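Local coordinates for protein putative dehydratase (Mesorhizobium loti, PDB 2POZ) that is of unproven function but may act as a lyase, perhaps a dehydratase, of the mandelate racemase/muconate lactonizing enzyme type, at residues A87-F90 / A91-A95; A368-K372 / R373-P377. All coordinates share one frame; numbering follows the deposited sequence.

In the fold
Both contacts are local: each joins two abutting segments, through residues three to five positions apart, so neither closes a long loop, and they follow one another along the chain without nesting or crossing. Contact 1 comes first, in the opening turns of helix 87-108, ahead of the parallel barrel strands 155-158 to 303-304 in the chain. Contact 2 comes after the barrel, where the chain returns to the N-terminal part: residues 368-372 lead into the short helix 372-375, which packs on strands 5-12 and 21-27 before strand 379-383 joins their antiparallel sheet. The two centres lie about 21 Å apart and the nearest atoms about 10 Å, without touching; one contact is buried, the other at the surface.

Contact 1 (A87-F90 / A91-A95); sequences AIIF and AGISA
Residues 87-90 and 91-95 form consecutive turns of one alpha helix, joined by i to i+4 bonds such as Ile93 N to Ile89 O at 3.0 Å, which is nearly straight at 167°. The helix, 87-108, belongs to the N-terminal region of the enolase superfamily fold, and its first turns are buried. Along one side Ile89 and Ile93 lie alongside each other and point the same way, with Ile89 CG1 4.0 Å from Ile93 CD1. The same CD1 meets the Phe90 ring obliquely, 4.1 Å from CE2, so one methyl touches side chains three and four residues back. In Ile93, CG1 stands anti to the carbonyl carbon (chi1 -69°) and CD1 extends the chain, which carries the methyl out to both neighbours. Helix 68-78 covers this side through Tyr76, Trp72 and Met75, while helix 45-59 adds Met51 against Ile89 and Leu55 against Ile93. Phe90 also packs on Phe237 of a second subunit, and Ile88 meets its counterpart Ile88 there, so the start of the helix lies in the interface with that subunit of the octamer. In Ser94, chi1 of -61° sets OG beside the backbone N and turns it to Phe90 O; a weak bond from Gly285 N also reaches the hydroxyl. Phe90 O takes two donors from opposite faces of its carbonyl plane, Ser94 N at 2.8 Å and Ser94 OG at 2.6 Å.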
loop_
_atom_site.group_PDB
_atom_site.type_symbol
_atom_site.label_atom_id
_atom_site.label_comp_id
_atom_site.label_asym_id
_atom_site.label_seq_id
_atom_site.Cartn_x
_atom_site.Cartn_y
_atom_site.Cartn_z
ATOM N N ALA A 87 -10.441 -27.183 9.309
ATOM C CA ALA A 87 -11.781 -27.712 9.520
ATOM C C ALA A 87 -11.897 -28.887 10.494
ATOM O O ALA A 87 -12.858 -28.971 11.248
ATOM C CB ALA A 87 -12.406 -28.096 8.167
ATOM N N ILE A 88 -10.929 -29.793 10.494
ATOM C CA ILE A 88 -11.040 -30.941 11.379
ATOM C C ILE A 88 -10.874 -30.577 12.857
ATOM O O ILE A 88 -11.731 -30.908 13.677
ATOM C CB ILE A 88 -10.043 -32.036 10.989
ATOM C CG1 ILE A 88 -10.317 -32.492 9.547
ATOM C CG2 ILE A 88 -10.131 -33.190 11.988
ATOM C CD1 ILE A 88 -11.769 -32.916 9.266
ATOM N N ILE A 89 -9.786 -29.896 13.203
ATOM C CA ILE A 89 -9.581 -29.506 14.593
ATOM C C ILE A 89 -10.727 -28.600 15.054
ATOM O O ILE A 89 -11.299 -28.803 16.133
ATOM C CB ILE A 89 -8.215 -28.775 14.796
ATOM C CG1 ILE A 89 -8.053 -28.361 16.262
ATOM C CG2 ILE A 89 -8.134 -27.522 13.923
ATOM C CD1 ILE A 89 -7.870 -29.510 17.212
ATOM N N PHE A 90 -11.101 -27.622 14.236
ATOM C CA PHE A 90 -12.157 -26.726 14.664
ATOM C C PHE A 90 -13.565 -27.285 14.651
ATOM O O PHE A 90 -14.413 -26.812 15.401
ATOM C CB PHE A 90 -12.061 -25.389 13.922
ATOM C CG PHE A 90 -10.967 -24.510 14.461
ATOM C CD1 PHE A 90 -9.852 -24.197 13.692
ATOM C CD2 PHE A 90 -10.993 -24.108 15.792
ATOM C CE1 PHE A 90 -8.768 -23.500 14.255
ATOM C CE2 PHE A 90 -9.919 -23.414 16.360
ATOM C CZ PHE A 90 -8.805 -23.114 15.587
ATOM N N ALA A 91 -13.810 -28.300 13.827
ATOM C CA ALA A 91 -15.130 -28.922 13.807
ATOM C C ALA A 91 -15.254 -29.714 15.116
ATOM O O ALA A 91 -16.330 -29.799 15.706
ATOM C CB ALA A 91 -15.278 -29.849 12.603
ATOM N N GLY A 92 -14.141 -30.281 15.575
ATOM C CA GLY A 92 -14.155 -31.032 16.821
ATOM C C GLY A 92 -14.413 -30.074 17.976
ATOM O O GLY A 92 -15.278 -30.293 18.831
ATOM N N ILE A 93 -13.664 -28.982 17.994
ATOM C CA ILE A 93 -13.839 -27.989 19.038
ATOM C C ILE A 93 -15.255 -27.411 19.003
ATOM O O ILE A 93 -15.873 -27.232 20.044
ATOM C CB ILE A 93 -12.797 -26.859 18.907
ATOM C CG1 ILE A 93 -11.410 -27.427 19.245
ATOM C CG2 ILE A 93 -13.171 -25.681 19.841
ATOM C CD1 ILE A 93 -10.247 -26.461 19.046
ATOM N N SER A 94 -15.775 -27.151 17.805
ATOM C CA SER A 94 -17.115 -26.587 17.653
ATOM C C SER A 94 -18.192 -27.491 18.238
ATOM O O SER A 94 -19.098 -27.027 18.931
ATOM C CB SER A 94 -17.450 -26.347 16.168
ATOM O OG SER A 94 -16.561 -25.439 15.551
ATOM N N ALA A 95 -18.101 -28.782 17.935
ATOM C CA ALA A 95 -19.086 -29.738 18.416
ATOM C C ALA A 95 -19.126 -29.728 19.941
ATOM O O ALA A 95 -20.191 -29.682 20.545
ATOM C CB ALA A 95 -18.756 -31.145 17.887
#

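Contact 2 (A368-K372 / R373-P377); sequences AVLIK and RNIEP
Ile371 lays its CG2 methyl against the carboxamide of Asn374, 3.8 Å from CG, and the two side chains run next to each other in the same direction. CG2 sits over one face of the carboxamide, and CD1 comes to ND2 on that same face. With chi1 at -58° CG2 falls over the amide, and the extended chi2 of -179° carries CD1 to its nitrogen. The polar end of Asn374 is held from outside, its ND2 donating to Glu345 O, while Val344 touches the side chain as well.

Ile371 occupies the N-cap position of helix 372-375, the short turn through which the chain passes from the barrel domain back to the N-terminal sheet of this enolase-superfamily fold. Its carbonyl oxygen receives Asn374 N at 2.9 Å, from well above the carbonyl plane, and a weak, longer bond from Ile375 N. One residue on, Lys372 O accepts Glu376 N at 2.8 Å.

The Lys372 chain starts out away from residues 373-377, but bends at chi2, chi3 and chi4 bring NZ round to Glu376, whose side chain it crosses obliquely, and NZ makes a fairly long salt bridge of 3.4 Å with Glu376 OE1. The glutamate chain is itself bent at chi2 (55°), which turns its carboxylate back toward the lysine. Tyr11 of strand 5-12 touches both of these side chains.

Leu370 and Ile375 also meet the sheet; their side chains cross at about a right angle, with their CD1 methyls 4.0 Å apart. Ile375 continues onto Leu22 and Tyr11, and Leu370 rests on Glu24 of strand 21-27.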
loop_
_atom_site.group_PDB
_atom_site.type_symbol
_atom_site.label_atom_id
_atom_site.label_comp_id
_atom_site.label_asym_id
_atom_site.label_seq_id
_atom_site.Cartn_x
_atom_site.Cartn_y
_atom_site.Cartn_z
ATOM N N ALA A 368 -32.944 -28.764 21.674
ATOM C CA ALA A 368 -32.960 -30.011 20.931
ATOM C C ALA A 368 -32.809 -31.221 21.845
ATOM O O ALA A 368 -31.882 -31.286 22.652
ATOM C CB ALA A 368 -31.843 -30.001 19.903
ATOM N N VAL A 369 -33.722 -32.176 21.714
ATOM C CA VAL A 369 -33.683 -33.393 22.521
ATOM C C VAL A 369 -33.338 -34.571 21.606
ATOM O O VAL A 369 -34.068 -34.868 20.659
ATOM C CB VAL A 369 -35.051 -33.666 23.197
ATOM C CG1 VAL A 369 -34.937 -34.851 24.148
ATOM C CG2 VAL A 369 -35.523 -32.426 23.944
ATOM N N LEU A 370 -32.220 -35.228 21.891
ATOM C CA LEU A 370 -31.774 -36.359 21.091
ATOM C C LEU A 370 -32.650 -37.594 21.290
ATOM O O LEU A 370 -33.253 -37.783 22.348
ATOM C CB LEU A 370 -30.333 -36.725 21.452
ATOM C CG LEU A 370 -29.202 -35.742 21.150
ATOM C CD1 LEU A 370 -27.930 -36.237 21.815
ATOM C CD2 LEU A 370 -28.998 -35.613 19.648
ATOM N N ILE A 371 -32.730 -38.420 20.253
ATOM C CA ILE A 371 -33.475 -39.667 20.331
ATOM C C ILE A 371 -32.352 -40.684 20.424
ATOM O O ILE A 371 -31.815 -41.130 19.412
ATOM C CB ILE A 371 -34.308 -39.929 19.058
ATOM C CG1 ILE A 371 -35.286 -38.775 18.830
ATOM C CG2 ILE A 371 -35.073 -41.240 19.205
ATOM C CD1 ILE A 371 -36.186 -38.951 17.610
ATOM N N LYS A 372 -31.980 -41.021 21.655
ATOM C CA LYS A 372 -30.889 -41.950 21.892
ATOM C C LYS A 372 -30.997 -43.257 21.118
ATOM O O LYS A 372 -29.992 -43.766 20.627
ATOM C CB LYS A 372 -30.750 -42.230 23.394
ATOM C CG LYS A 372 -30.435 -40.983 24.230
ATOM C CD LYS A 372 -29.131 -40.296 23.798
ATOM C CE LYS A 372 -27.884 -41.014 24.311
ATOM N NZ LYS A 372 -27.761 -42.402 23.792
ATOM N N ARG A 373 -32.202 -43.803 20.997
ATOM C CA ARG A 373 -32.363 -45.056 20.267
ATOM C C ARG A 373 -31.914 -44.937 18.813
ATOM O O ARG A 373 -31.437 -45.908 18.226
ATOM C CB ARG A 373 -33.820 -45.529 20.295
ATOM C CG ARG A 373 -34.063 -46.713 19.360
ATOM C CD ARG A 373 -35.518 -47.147 19.301
ATOM N NE ARG A 373 -35.737 -48.125 18.233
ATOM C CZ ARG A 373 -36.875 -48.788 18.044
ATOM N NH1 ARG A 373 -37.903 -48.580 18.854
ATOM N NH2 ARG A 373 -36.989 -49.658 17.047
ATOM N N ASN A 374 -32.059 -43.751 18.230
ATOM C CA ASN A 374 -31.674 -43.559 16.835
ATOM C C ASN A 374 -30.182 -43.360 16.584
ATOM O O ASN A 374 -29.685 -43.703 15.514
ATOM C CB ASN A 374 -32.457 -42.395 16.230
ATOM C CG ASN A 374 -33.905 -42.753 15.971
ATOM O OD1 ASN A 374 -34.312 -43.896 16.189
ATOM N ND2 ASN A 374 -34.690 -41.788 15.501
ATOM N N ILE A 375 -29.463 -42.821 17.565
ATOM C CA ILE A 375 -28.036 -42.590 17.379
ATOM C C ILE A 375 -27.141 -43.629 18.054
ATOM O O ILE A 375 -25.989 -43.810 17.657
ATOM C CB ILE A 375 -27.621 -41.188 17.886
ATOM C CG1 ILE A 375 -27.832 -41.093 19.401
ATOM C CG2 ILE A 375 -28.420 -40.109 17.154
ATOM C CD1 ILE A 375 -27.373 -39.788 20.006
ATOM N N GLU A 376 -27.666 -44.308 19.072
ATOM C CA GLU A 376 -26.892 -45.316 19.791
ATOM C C GLU A 376 -26.227 -46.349 18.873
ATOM O O GLU A 376 -25.090 -46.752 19.118
ATOM C CB GLU A 376 -27.780 -46.015 20.825
ATOM C CG GLU A 376 -27.051 -46.985 21.745
ATOM C CD GLU A 376 -25.881 -46.348 22.481
ATOM O OE1 GLU A 376 -25.957 -45.142 22.815
ATOM O OE2 GLU A 376 -24.888 -47.067 22.739
ATOM N N PRO A 377 -26.920 -46.790 17.802
ATOM C CA PRO A 377 -26.326 -47.774 16.891
ATOM C C PRO A 377 -25.066 -47.237 16.212
ATOM O O PRO A 377 -24.247 -48.003 15.699
ATOM C CB PRO A 377 -27.440 -48.026 15.871
ATOM C CG PRO A 377 -28.683 -47.791 16.657
ATOM C CD PRO A 377 -28.329 -46.543 17.453
#